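Local coordinates for protein glutathione s-transferase I (Zea mays, PDB 1AXD) that catalyses the conjugation of glutathione to electrophilic compounds and so detoxifies herbicides in maize, at residues Met3-Ala8 with Thr15-Ala20; Val31-Ala36 with Pro43-Arg48; Phe51-Ala56 with Leu64-Ala69; Asn103-Ala108 with Val168-Cys173. All coordinates share one frame; numbering follows the deposited sequence.

Contact 1. Residues Met3-Ala8 with Thr15-Ala20; sequences MKLYGA and TRCATA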
loop_
_atom_site.group_PDB
_atom_site.type_symbol
_atom_site.label_atom_id
_atom_site.label_comp_id
_atom_site.label_asym_id
_atom_site.label_seq_id
_atom_site.Cartn_x
_atom_site.Cartn_y
_atom_site.Cartn_z
ATOM N N MET A 3 -22.164 -7.151 7.658
ATOM C CA MET A 3 -21.255 -6.012 7.661
ATOM C C MET A 3 -21.767 -5.069 6.602
ATOM O O MET A 3 -22.299 -5.537 5.613
ATOM C CB MET A 3 -19.839 -6.457 7.269
ATOM C CG MET A 3 -19.209 -7.552 8.121
ATOM S SD MET A 3 -17.511 -7.945 7.544
ATOM C CE MET A 3 -17.719 -9.524 6.904
ATOM N N LYS A 4 -21.644 -3.761 6.803
ATOM C CA LYS A 4 -22.106 -2.810 5.791
ATOM C C LYS A 4 -20.921 -2.245 5.079
ATOM O O LYS A 4 -20.053 -1.683 5.728
ATOM C CB LYS A 4 -22.886 -1.645 6.408
ATOM C CG LYS A 4 -23.829 -1.995 7.541
ATOM C CD LYS A 4 -24.879 -2.989 7.127
ATOM C CE LYS A 4 -25.671 -3.451 8.336
ATOM N NZ LYS A 4 -26.522 -4.628 7.997
ATOM N N LEU A 5 -20.868 -2.410 3.762
ATOM C CA LEU A 5 -19.778 -1.876 2.951
ATOM C C LEU A 5 -20.264 -0.562 2.375
ATOM O O LEU A 5 -21.244 -0.550 1.646
ATOM C CB LEU A 5 -19.401 -2.864 1.840
ATOM C CG LEU A 5 -18.244 -2.542 0.889
ATOM C CD1 LEU A 5 -16.902 -2.392 1.655
ATOM C CD2 LEU A 5 -18.146 -3.691 -0.126
ATOM N N TYR A 6 -19.593 0.531 2.714
ATOM C CA TYR A 6 -19.992 1.847 2.255
ATOM C C TYR A 6 -19.340 2.303 0.998
ATOM O O TYR A 6 -18.118 2.304 0.920
ATOM C CB TYR A 6 -19.746 2.857 3.365
ATOM C CG TYR A 6 -20.597 2.610 4.585
ATOM C CD1 TYR A 6 -21.927 3.008 4.603
ATOM C CD2 TYR A 6 -20.074 1.991 5.722
ATOM C CE1 TYR A 6 -22.721 2.810 5.711
ATOM C CE2 TYR A 6 -20.866 1.782 6.847
ATOM C CZ TYR A 6 -22.193 2.203 6.828
ATOM O OH TYR A 6 -23.013 2.062 7.921
ATOM N N GLY A 7 -20.147 2.715 0.025
ATOM C CA GLY A 7 -19.620 3.197 -1.237
ATOM C C GLY A 7 -20.489 2.809 -2.413
ATOM O O GLY A 7 -21.244 1.856 -2.330
ATOM N N ALA A 8 -20.375 3.556 -3.507
ATOM C CA ALA A 8 -21.137 3.286 -4.724
ATOM C C ALA A 8 -20.426 2.223 -5.536
ATOM O O ALA A 8 -19.261 2.400 -5.836
ATOM C CB ALA A 8 -21.294 4.586 -5.533
ATOM N N THR A 15 -15.167 -2.275 -5.093
ATOM C CA THR A 15 -15.331 -3.602 -5.655
ATOM C C THR A 15 -14.130 -4.452 -5.349
ATOM O O THR A 15 -14.214 -5.654 -5.443
ATOM C CB THR A 15 -15.718 -3.566 -7.153
ATOM O OG1 THR A 15 -14.787 -2.767 -7.894
ATOM C CG2 THR A 15 -17.112 -2.942 -7.302
ATOM N N ARG A 16 -13.032 -3.844 -4.923
ATOM C CA ARG A 16 -11.861 -4.626 -4.531
ATOM C C ARG A 16 -12.285 -5.313 -3.225
ATOM O O ARG A 16 -12.023 -6.487 -3.048
ATOM C CB ARG A 16 -10.641 -3.713 -4.304
ATOM C CG ARG A 16 -9.346 -4.469 -4.019
ATOM C CD ARG A 16 -8.116 -3.577 -4.019
ATOM N NE ARG A 16 -7.882 -2.900 -5.297
ATOM C CZ ARG A 16 -7.886 -1.577 -5.451
ATOM N NH1 ARG A 16 -8.115 -0.785 -4.417
ATOM N NH2 ARG A 16 -7.641 -1.040 -6.633
ATOM N N CYS A 17 -13.002 -4.583 -2.371
ATOM C CA CYS A 17 -13.505 -5.091 -1.102
ATOM C C CYS A 17 -14.568 -6.110 -1.346
ATOM O O CYS A 17 -14.601 -7.107 -0.641
ATOM C CB CYS A 17 -14.113 -3.956 -0.277
ATOM S SG CYS A 17 -13.005 -2.605 0.075
ATOM N N ALA A 18 -15.468 -5.850 -2.297
ATOM C CA ALA A 18 -16.548 -6.784 -2.611
ATOM C C ALA A 18 -16.006 -8.081 -3.080
ATOM O O ALA A 18 -16.575 -9.105 -2.760
ATOM C CB ALA A 18 -17.514 -6.174 -3.638
ATOM N N THR A 19 -14.877 -8.066 -3.784
ATOM C CA THR A 19 -14.267 -9.297 -4.276
ATOM C C THR A 19 -13.845 -10.190 -3.134
ATOM O O THR A 19 -14.151 -11.368 -3.153
ATOM C CB THR A 19 -13.016 -9.009 -5.114
ATOM O OG1 THR A 19 -13.320 -8.024 -6.101
ATOM C CG2 THR A 19 -12.528 -10.299 -5.814
ATOM N N ALA A 20 -13.132 -9.637 -2.158
ATOM C CA ALA A 20 -12.657 -10.410 -1.016
ATOM C C ALA A 20 -13.788 -10.868 -0.118
ATOM O O ALA A 20 -13.737 -11.979 0.394
ATOM C CB ALA A 20 -11.608 -9.595 -0.236
#

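Contact 2. Residues Val31-Ala36 with Pro43-Arg48; sequences VPINFA and PEHLVR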
loop_
_atom_site.group_PDB
_atom_site.type_symbol
_atom_site.label_atom_id
_atom_site.label_comp_id
_atom_site.label_asym_id
_atom_site.label_seq_id
_atom_site.Cartn_x
_atom_site.Cartn_y
_atom_site.Cartn_z
ATOM N N VAL A 31 -23.850 -0.011 0.860
ATOM C CA VAL A 31 -24.624 1.176 1.164
ATOM C C VAL A 31 -24.046 2.262 0.302
ATOM O O VAL A 31 -22.957 2.734 0.579
ATOM C CB VAL A 31 -24.498 1.516 2.667
ATOM C CG1 VAL A 31 -25.187 2.849 3.007
ATOM C CG2 VAL A 31 -25.114 0.386 3.500
ATOM N N PRO A 32 -24.712 2.597 -0.814
ATOM C CA PRO A 32 -24.214 3.641 -1.706
ATOM C C PRO A 32 -24.046 4.980 -1.050
ATOM O O PRO A 32 -24.813 5.317 -0.159
ATOM C CB PRO A 32 -25.271 3.676 -2.814
ATOM C CG PRO A 32 -26.509 3.188 -2.136
ATOM C CD PRO A 32 -25.968 2.037 -1.339
ATOM N N ILE A 33 -23.009 5.704 -1.463
ATOM C CA ILE A 33 -22.709 7.028 -0.951
ATOM C C ILE A 33 -22.755 7.924 -2.155
ATOM O O ILE A 33 -22.054 7.663 -3.124
ATOM C CB ILE A 33 -21.313 7.078 -0.308
ATOM C CG1 ILE A 33 -21.239 6.101 0.871
ATOM C CG2 ILE A 33 -20.971 8.515 0.145
ATOM C CD1 ILE A 33 -22.031 6.505 2.085
ATOM N N ASN A 34 -23.621 8.929 -2.122
ATOM C CA ASN A 34 -23.771 9.848 -3.233
ATOM C C ASN A 34 -22.769 10.955 -3.120
ATOM O O ASN A 34 -22.678 11.582 -2.070
ATOM C CB ASN A 34 -25.192 10.400 -3.234
ATOM C CG ASN A 34 -25.518 11.192 -4.476
ATOM O OD1 ASN A 34 -24.737 11.268 -5.415
ATOM N ND2 ASN A 34 -26.691 11.802 -4.477
ATOM N N PHE A 35 -21.959 11.151 -4.149
ATOM C CA PHE A 35 -20.970 12.207 -4.119
ATOM C C PHE A 35 -21.624 13.496 -4.509
ATOM O O PHE A 35 -21.186 14.547 -4.058
ATOM C CB PHE A 35 -19.786 11.897 -5.050
ATOM C CG PHE A 35 -18.797 10.894 -4.494
ATOM C CD1 PHE A 35 -18.757 10.595 -3.136
ATOM C CD2 PHE A 35 -17.901 10.250 -5.336
ATOM C CE1 PHE A 35 -17.835 9.668 -2.630
ATOM C CE2 PHE A 35 -16.983 9.326 -4.838
ATOM C CZ PHE A 35 -16.953 9.038 -3.485
ATOM N N ALA A 36 -22.697 13.426 -5.292
ATOM C CA ALA A 36 -23.404 14.625 -5.730
ATOM C C ALA A 36 -23.922 15.481 -4.577
ATOM O O ALA A 36 -23.996 16.694 -4.718
ATOM C CB ALA A 36 -24.532 14.240 -6.669
ATOM N N PRO A 43 -21.158 14.199 8.687
ATOM C CA PRO A 43 -20.733 13.807 10.033
ATOM C C PRO A 43 -20.937 12.345 10.290
ATOM O O PRO A 43 -20.162 11.749 11.031
ATOM C CB PRO A 43 -21.640 14.649 10.921
ATOM C CG PRO A 43 -21.765 15.898 10.145
ATOM C CD PRO A 43 -22.042 15.376 8.761
ATOM N N GLU A 44 -21.992 11.770 9.716
ATOM C CA GLU A 44 -22.258 10.345 9.897
ATOM C C GLU A 44 -21.197 9.535 9.219
ATOM O O GLU A 44 -20.817 8.502 9.736
ATOM C CB GLU A 44 -23.621 9.949 9.326
ATOM C CG GLU A 44 -24.798 10.708 9.892
ATOM C CD GLU A 44 -25.333 11.731 8.918
ATOM O OE1 GLU A 44 -25.586 11.360 7.747
ATOM O OE2 GLU A 44 -25.496 12.903 9.322
ATOM N N HIS A 45 -20.723 9.994 8.063
ATOM C CA HIS A 45 -19.701 9.266 7.339
ATOM C C HIS A 45 -18.303 9.508 7.889
ATOM O O HIS A 45 -17.480 8.600 7.847
ATOM C CB HIS A 45 -19.769 9.574 5.847
ATOM C CG HIS A 45 -19.012 8.592 5.015
ATOM N ND1 HIS A 45 -17.835 8.912 4.372
ATOM C CD2 HIS A 45 -19.224 7.276 4.783
ATOM C CE1 HIS A 45 -17.350 7.831 3.790
ATOM N NE2 HIS A 45 -18.175 6.825 4.023
ATOM N N LEU A 46 -18.041 10.698 8.422
ATOM C CA LEU A 46 -16.732 11.002 8.996
ATOM C C LEU A 46 -16.409 10.147 10.215
ATOM O O LEU A 46 -15.255 10.080 10.603
ATOM C CB LEU A 46 -16.624 12.488 9.337
ATOM C CG LEU A 46 -16.655 13.354 8.082
ATOM C CD1 LEU A 46 -16.901 14.818 8.437
ATOM C CD2 LEU A 46 -15.346 13.182 7.297
ATOM N N VAL A 47 -17.408 9.528 10.838
ATOM C CA VAL A 47 -17.123 8.669 11.979
ATOM C C VAL A 47 -16.706 7.312 11.482
ATOM O O VAL A 47 -16.220 6.509 12.267
ATOM C CB VAL A 47 -18.307 8.562 12.970
ATOM C CG1 VAL A 47 -18.694 9.956 13.474
ATOM C CG2 VAL A 47 -19.499 7.868 12.331
ATOM N N ARG A 48 -16.896 7.061 10.186
ATOM C CA ARG A 48 -16.501 5.793 9.562
ATOM C C ARG A 48 -15.153 6.006 8.905
ATOM O O ARG A 48 -14.255 5.221 9.130
ATOM C CB ARG A 48 -17.534 5.352 8.530
ATOM C CG ARG A 48 -18.952 5.353 9.056
ATOM C CD ARG A 48 -19.901 5.016 7.950
ATOM N NE ARG A 48 -21.287 5.330 8.273
ATOM C CZ ARG A 48 -22.091 6.020 7.470
ATOM N NH1 ARG A 48 -21.647 6.473 6.306
ATOM N NH2 ARG A 48 -23.347 6.239 7.815
#

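Contact 3. Residues Phe51-Ala56 with Leu64-Ala69; sequences FGQVPA and LFESRA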
loop_
_atom_site.group_PDB
_atom_site.type_symbol
_atom_site.label_atom_id
_atom_site.label_comp_id
_atom_site.label_asym_id
_atom_site.label_seq_id
_atom_site.Cartn_x
_atom_site.Cartn_y
_atom_site.Cartn_z
ATOM N N PHE A 51 -11.124 10.596 6.801
ATOM C CA PHE A 51 -10.595 11.261 5.615
ATOM C C PHE A 51 -11.689 11.463 4.566
ATOM O O PHE A 51 -11.378 11.716 3.419
ATOM C CB PHE A 51 -9.414 10.478 5.039
ATOM C CG PHE A 51 -8.206 10.419 5.949
ATOM C CD1 PHE A 51 -7.308 11.478 6.010
ATOM C CD2 PHE A 51 -7.946 9.287 6.718
ATOM C CE1 PHE A 51 -6.168 11.409 6.824
ATOM C CE2 PHE A 51 -6.811 9.213 7.529
ATOM C CZ PHE A 51 -5.920 10.277 7.581
ATOM N N GLY A 52 -12.943 11.264 4.964
ATOM C CA GLY A 52 -14.082 11.468 4.084
ATOM C C GLY A 52 -14.099 10.858 2.699
ATOM O O GLY A 52 -14.339 11.550 1.717
ATOM N N GLN A 53 -13.911 9.548 2.612
ATOM C CA GLN A 53 -13.948 8.894 1.315
ATOM C C GLN A 53 -14.411 7.488 1.425
ATOM O O GLN A 53 -14.651 7.027 2.532
ATOM C CB GLN A 53 -12.590 8.990 0.608
ATOM C CG GLN A 53 -11.418 8.415 1.367
ATOM C CD GLN A 53 -10.068 8.800 0.770
ATOM O OE1 GLN A 53 -9.059 8.214 1.113
ATOM N NE2 GLN A 53 -10.050 9.783 -0.120
ATOM N N VAL A 54 -14.638 6.839 0.286
ATOM C CA VAL A 54 -15.091 5.449 0.259
ATOM C C VAL A 54 -14.005 4.614 -0.333
ATOM O O VAL A 54 -13.264 5.112 -1.166
ATOM C CB VAL A 54 -16.399 5.277 -0.575
ATOM C CG1 VAL A 54 -17.555 6.069 0.066
ATOM C CG2 VAL A 54 -16.181 5.735 -2.029
ATOM N N PRO A 55 -13.941 3.315 0.004
ATOM C CA PRO A 55 -14.826 2.561 0.901
ATOM C C PRO A 55 -14.627 2.726 2.374
ATOM O O PRO A 55 -13.622 3.277 2.797
ATOM C CB PRO A 55 -14.547 1.120 0.495
ATOM C CG PRO A 55 -13.079 1.154 0.253
ATOM C CD PRO A 55 -12.906 2.429 -0.558
ATOM N N ALA A 56 -15.592 2.211 3.130
ATOM C CA ALA A 56 -15.605 2.206 4.583
ATOM C C ALA A 56 -16.396 0.959 4.967
ATOM O O ALA A 56 -17.389 0.671 4.312
ATOM C CB ALA A 56 -16.276 3.482 5.112
ATOM N N LEU A 64 -13.826 0.496 9.653
ATOM C CA LEU A 64 -12.581 0.336 8.908
ATOM C C LEU A 64 -12.617 1.095 7.617
ATOM O O LEU A 64 -13.697 1.336 7.089
ATOM C CB LEU A 64 -12.313 -1.140 8.601
ATOM C CG LEU A 64 -12.115 -2.109 9.765
ATOM C CD1 LEU A 64 -12.213 -3.537 9.252
ATOM C CD2 LEU A 64 -10.761 -1.886 10.419
ATOM N N PHE A 65 -11.444 1.483 7.126
ATOM C CA PHE A 65 -11.322 2.188 5.862
ATOM C C PHE A 65 -10.032 1.800 5.202
ATOM O O PHE A 65 -9.199 1.194 5.855
ATOM C CB PHE A 65 -11.485 3.707 6.010
ATOM C CG PHE A 65 -10.612 4.326 7.049
ATOM C CD1 PHE A 65 -10.975 4.289 8.391
ATOM C CD2 PHE A 65 -9.456 5.008 6.684
ATOM C CE1 PHE A 65 -10.201 4.927 9.356
ATOM C CE2 PHE A 65 -8.667 5.657 7.645
ATOM C CZ PHE A 65 -9.043 5.617 8.980
ATOM N N GLU A 66 -9.875 2.172 3.929
ATOM C CA GLU A 66 -8.734 1.822 3.080
ATOM C C GLU A 66 -9.052 0.444 2.563
ATOM O O GLU A 66 -9.047 -0.501 3.331
ATOM C CB GLU A 66 -7.393 1.850 3.826
ATOM C CG GLU A 66 -6.750 3.227 3.911
ATOM C CD GLU A 66 -6.322 3.773 2.558
ATOM O OE1 GLU A 66 -6.057 2.980 1.631
ATOM O OE2 GLU A 66 -6.228 5.006 2.414
ATOM N N SER A 67 -9.374 0.347 1.277
ATOM C CA SER A 67 -9.754 -0.907 0.652
ATOM C C SER A 67 -8.913 -2.107 0.993
ATOM O O SER A 67 -9.462 -3.102 1.446
ATOM C CB SER A 67 -9.887 -0.728 -0.869
ATOM O OG SER A 67 -8.679 -0.295 -1.469
ATOM N N ARG A 68 -7.597 -2.027 0.845
ATOM C CA ARG A 68 -6.770 -3.187 1.142
ATOM C C ARG A 68 -6.793 -3.600 2.588
ATOM O O ARG A 68 -6.660 -4.780 2.870
ATOM C CB ARG A 68 -5.363 -2.988 0.606
ATOM C CG ARG A 68 -5.374 -2.818 -0.909
ATOM C CD ARG A 68 -4.094 -2.215 -1.464
ATOM N NE ARG A 68 -4.233 -1.869 -2.878
ATOM C CZ ARG A 68 -4.655 -0.691 -3.333
ATOM N NH1 ARG A 68 -4.979 0.269 -2.485
ATOM N NH2 ARG A 68 -4.754 -0.474 -4.642
ATOM N N ALA A 69 -7.019 -2.664 3.505
ATOM C CA ALA A 69 -7.100 -3.018 4.919
ATOM C C ALA A 69 -8.395 -3.777 5.121
ATOM O O ALA A 69 -8.382 -4.801 5.782
ATOM C CB ALA A 69 -7.044 -1.772 5.801
HETATM O O HOH W 1 -6.077 6.932 -0.127
HETATM O O HOH W 2 -10.893 4.182 1.957
#

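Contact 4. Residues Asn103-Ala108 with Val168-Cys173; sequences NQYTAA and VSVTLC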
loop_
_atom_site.group_PDB
_atom_site.type_symbol
_atom_site.label_atom_id
_atom_site.label_comp_id
_atom_site.label_asym_id
_atom_site.label_seq_id
_atom_site.Cartn_x
_atom_site.Cartn_y
_atom_site.Cartn_z
ATOM N N ASN A 103 1.454 -0.723 -5.799
ATOM C CA ASN A 103 2.554 0.131 -6.229
ATOM C C ASN A 103 3.103 -0.101 -7.597
ATOM O O ASN A 103 4.000 0.624 -8.004
ATOM C CB ASN A 103 3.688 -0.001 -5.215
ATOM C CG ASN A 103 3.202 0.111 -3.788
ATOM O OD1 ASN A 103 3.605 -0.649 -2.936
ATOM N ND2 ASN A 103 2.328 1.071 -3.530
ATOM N N GLN A 104 2.573 -1.086 -8.315
ATOM C CA GLN A 104 3.071 -1.418 -9.642
ATOM C C GLN A 104 2.002 -1.531 -10.676
ATOM O O GLN A 104 1.962 -0.732 -11.594
ATOM C CB GLN A 104 3.815 -2.745 -9.570
ATOM C CG GLN A 104 5.064 -2.794 -10.371
ATOM C CD GLN A 104 6.142 -1.910 -9.800
ATOM O OE1 GLN A 104 6.413 -1.939 -8.609
ATOM N NE2 GLN A 104 6.777 -1.129 -10.662
ATOM N N TYR A 105 1.136 -2.524 -10.530
ATOM C CA TYR A 105 0.069 -2.795 -11.489
ATOM C C TYR A 105 -0.944 -1.717 -11.560
ATOM O O TYR A 105 -1.024 -1.031 -12.570
ATOM C CB TYR A 105 -0.582 -4.118 -11.111
ATOM C CG TYR A 105 -1.570 -4.692 -12.090
ATOM C CD1 TYR A 105 -1.152 -5.540 -13.116
ATOM C CD2 TYR A 105 -2.931 -4.465 -11.938
ATOM C CE1 TYR A 105 -2.064 -6.152 -13.952
ATOM C CE2 TYR A 105 -3.853 -5.070 -12.773
ATOM C CZ TYR A 105 -3.418 -5.912 -13.775
ATOM O OH TYR A 105 -4.339 -6.515 -14.594
ATOM N N THR A 106 -1.725 -1.556 -10.500
ATOM C CA THR A 106 -2.754 -0.529 -10.453
ATOM C C THR A 106 -2.191 0.864 -10.709
ATOM O O THR A 106 -2.843 1.646 -11.378
ATOM C CB THR A 106 -3.494 -0.575 -9.114
ATOM O OG1 THR A 106 -4.015 -1.896 -8.922
ATOM C CG2 THR A 106 -4.643 0.445 -9.080
ATOM N N ALA A 107 -0.983 1.151 -10.228
ATOM C CA ALA A 107 -0.350 2.455 -10.443
ATOM C C ALA A 107 -0.192 2.773 -11.935
ATOM O O ALA A 107 -0.208 3.942 -12.304
ATOM C CB ALA A 107 1.016 2.508 -9.729
ATOM N N ALA A 108 -0.022 1.749 -12.769
ATOM C CA ALA A 108 0.138 1.958 -14.200
ATOM C C ALA A 108 -1.203 1.973 -14.831
ATOM O O ALA A 108 -1.407 2.692 -15.794
ATOM C CB ALA A 108 1.023 0.849 -14.806
ATOM N N VAL A 168 -8.596 -8.033 -9.349
ATOM C CA VAL A 168 -9.756 -8.133 -10.208
ATOM C C VAL A 168 -10.505 -6.896 -10.546
ATOM O O VAL A 168 -10.659 -6.635 -11.730
ATOM C CB VAL A 168 -10.719 -9.321 -9.840
ATOM C CG1 VAL A 168 -9.922 -10.560 -9.414
ATOM C CG2 VAL A 168 -11.745 -8.928 -8.809
ATOM N N SER A 169 -10.904 -6.092 -9.552
ATOM C CA SER A 169 -11.686 -4.869 -9.796
ATOM C C SER A 169 -11.120 -3.931 -10.852
ATOM O O SER A 169 -11.893 -3.374 -11.616
ATOM C CB SER A 169 -11.963 -4.111 -8.497
ATOM O OG SER A 169 -10.756 -3.684 -7.900
ATOM N N VAL A 170 -9.806 -3.717 -10.879
ATOM C CA VAL A 170 -9.233 -2.862 -11.914
ATOM C C VAL A 170 -9.110 -3.600 -13.217
ATOM O O VAL A 170 -9.293 -2.986 -14.260
ATOM C CB VAL A 170 -7.835 -2.303 -11.558
ATOM C CG1 VAL A 170 -7.950 -1.254 -10.451
ATOM C CG2 VAL A 170 -6.884 -3.428 -11.165
ATOM N N THR A 171 -8.811 -4.899 -13.175
ATOM C CA THR A 171 -8.651 -5.672 -14.397
ATOM C C THR A 171 -9.944 -5.894 -15.086
ATOM O O THR A 171 -9.971 -5.902 -16.299
ATOM C CB THR A 171 -7.909 -6.989 -14.158
ATOM O OG1 THR A 171 -6.710 -6.713 -13.432
ATOM C CG2 THR A 171 -7.490 -7.622 -15.496
ATOM N N LEU A 172 -11.029 -6.025 -14.338
ATOM C CA LEU A 172 -12.339 -6.191 -14.956
ATOM C C LEU A 172 -12.621 -4.958 -15.764
ATOM O O LEU A 172 -13.129 -5.075 -16.869
ATOM C CB LEU A 172 -13.429 -6.376 -13.901
ATOM C CG LEU A 172 -13.680 -7.817 -13.473
ATOM C CD1 LEU A 172 -14.773 -7.878 -12.387
ATOM C CD2 LEU A 172 -14.104 -8.608 -14.710
ATOM N N CYS A 173 -12.277 -3.787 -15.231
ATOM C CA CYS A 173 -12.491 -2.538 -15.945
ATOM C C CYS A 173 -11.676 -2.529 -17.183
ATOM O O CYS A 173 -12.194 -2.204 -18.233
ATOM C CB CYS A 173 -12.122 -1.341 -15.078
ATOM S SG CYS A 173 -13.342 -0.927 -13.842
#

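Contact 1. Residues Met3-Ala8 with Thr15-Ala20
Leu5 and Cys17 meet inside the beta-alpha-beta unit that opens the thioredoxin-like domain, made of strand 3-6, helix 14-24 and strand 28-31. Leu5 carries the strand's side of the contact and points its side chain at the helix. Its CG is turned anti to the backbone N (chi1 -178°), which sends both methyls across the gap to straddle one spot on the helix. Leu5 CD1 touches Cys17 CB at 3.7 Å. Leu5 CD2 reaches the same Cys17 CB at 4.0 Å, and it also comes over Ala18, with CD2 4.3 Å from Ala18 CB. No hydrogen bond crosses the contact, so it rests on apolar packing alone. The small side chains of Cys17 and Ala18 probably allow this close approach.

One turn along the same helix, Thr19 holds Thr15 O by two bonds. Thr19 OG1 donates to Thr15 O at 2.6 Å, and Thr19 N to Thr15 O at 3.0 Å. The hydroxyl lies only 17° from the carbonyl plane.

Other elements pack round this pair. Leu5 also packs on Tyr28 and Leu57 of the flanking strands, while Ala18 touches Tyr28. Cys17 leans on Ser67 and Ile70 of helix 67-78, and Thr15 and Thr19 face helix 168-174 of the helical domain.

Contact 2. Residues Val31-Ala36 with Pro43-Arg48
Ile33 CG1 is anti to its carbonyl carbon (chi1 -61°), and a second turn of chi2 -71° swings CD1 towards His45 and Arg48. The histidine meets it from the other side: CG of His45 is anti to the backbone N (chi1 -164°), and this carries the imidazole out from the short helix towards the loop. The terminal methyl does the touching. Ile33 CD1 lies 4.0 Å from His45 CD2 and 4.2 Å from Arg48 NH1. The isoleucine and histidine side chains run obliquely across each other. Between the two planar groups the meeting is edge to edge, with Arg48 NH1 in the plane of the imidazole and His45 CD2 in the plane of the guanidinium. Glu44 O sits 3.5 Å above the Arg48 guanidinium plane, offset toward its rim.

In the thioredoxin-like domain, Ile33 lies in the loop after strand 28-31, His45 on the short, weakly bonded helix 43-46, and Arg48 just past it. There Arg48 N donates to His45 O at 2.9 Å. An Asx turn shapes the loop at Asn34, whose OD1 accepts from Ala36 N at 3.0 Å. That bond is bent, and the donor stands well above the amide plane.

His45 ND1 hydrogen-bonds to His40 O, which probably helps set the ring's rotation. Arg48 forms a cation-pi contact with Tyr6, and both His45 and Arg48 touch Ala56. Phe35 packs against the backbone of the bound glutathione-type peptide.

Contact 3. Residues Phe51-Ala56 with Leu64-Ala69
Pro55 and Ser67 touch where the loop meets the start of helix 67-78, with Pro55 CG 3.9 Å from Ser67 CB. Next to them Ala56 CA makes a CA-H...O contact of 3.3 Å with Leu64 O. Phe65 holds CG between its backbone N and carbonyl carbon (chi1 52°), and its ring extends towards Phe51. Phe65 CE2 comes to the rim of the Phe51 ring, near its plane, 3.8 Å from Phe51 CD2.

Water links the two segments as well. One molecule donates to Pro55 O at 3.0 Å and accepts from Glu66 N at 3.0 Å, joining two backbone groups that do not bond directly. A second water donates to Glu66 OE2 at 3.2 Å and only weakly to Gln53 OE1.

The peptide bond before Pro55 is cis, the cis-proline that marks the thioredoxin fold and its glutathione site. Glu66 has a positive phi of 83° and stands at the N-cap position, as in the Glu-Ser or Gln-Ser pair of glutathione transferases. The bound peptide uses both sides of this contact. Val54 and Ser67 hydrogen-bond to it through their backbones. Glu66 OE1, Ser67 OG and Gln53 NE2 bond to its backbone.

Further out, Cys17 of helix 14-24 packs on Pro55 and Ser67. Val96 of the second subunit covers Leu64 and Phe65, and Gln104 of that subunit lies against Gln53.

Contact 4. Residues Asn103-Ala108 with Val168-Cys173
Tyr105 and Thr171 form the tight part of this contact, with Tyr105 OH donating to Thr171 OG1 at 2.6 Å. The phenol is extended across the gap, its CG anti to the backbone N (chi1 -171°). Thr171 OG1 bonds as well to His167 O, so two bonds hold this buried hydroxyl. The ring's edge is packed as well: Val170 CG2 lies near its plane, 3.8 Å from Tyr105 CE2. A phenylalanine in place of Tyr105 lacks the hydroxyl and would probably leave Thr171 OG1 without its donor across the contact.

Beyond this pair the packing is looser. Thr106 crosses Val170 at about a right angle, with Thr106 CG2 4.0 Å from Val170 CG1, and the hydroxyl of Thr106 bonds instead to Glu101 OE2. The axes of the two segments approach to 10.6 Å and cross at 34°. On the faces turned away from the contact, Ala107 is exposed on one helix and Leu172 partly so on the other.

His167 packs edge-to-face with Tyr105, and Leu142 of helix 128-151 also touches Tyr105. Such interlocking of helices 88-122, 128-151 and 168-174 belongs to the all-helical C-terminal domain of glutathione transferases.

In the fold
Contacts 1, 2 and 3 lie in the thioredoxin-like domain, contact 4 in the helical one. All four are buried. Contact 4 is deepest, its centre about 7 Å from that of the chain; contact 2 is the most peripheral, at about 21 Å, amid exposed loop residues. Probable hydrogen bonds tie contacts 1 and 3 through the sheet (Tyr6 N to Ala56 O) and bring in contact 2 (Val31 N to Leu5 O). Contact 1 is purely apolar. Contact 2 sets one methyl against two nitrogen-bearing groups. Contact 3 is bridged by two waters and faces both ligand and second subunit. Contact 4 adds a hydroxyl bond to apolar packing. Thr15 and Arg16 pack on Ser169, joining contacts 1 and 4 across the domains.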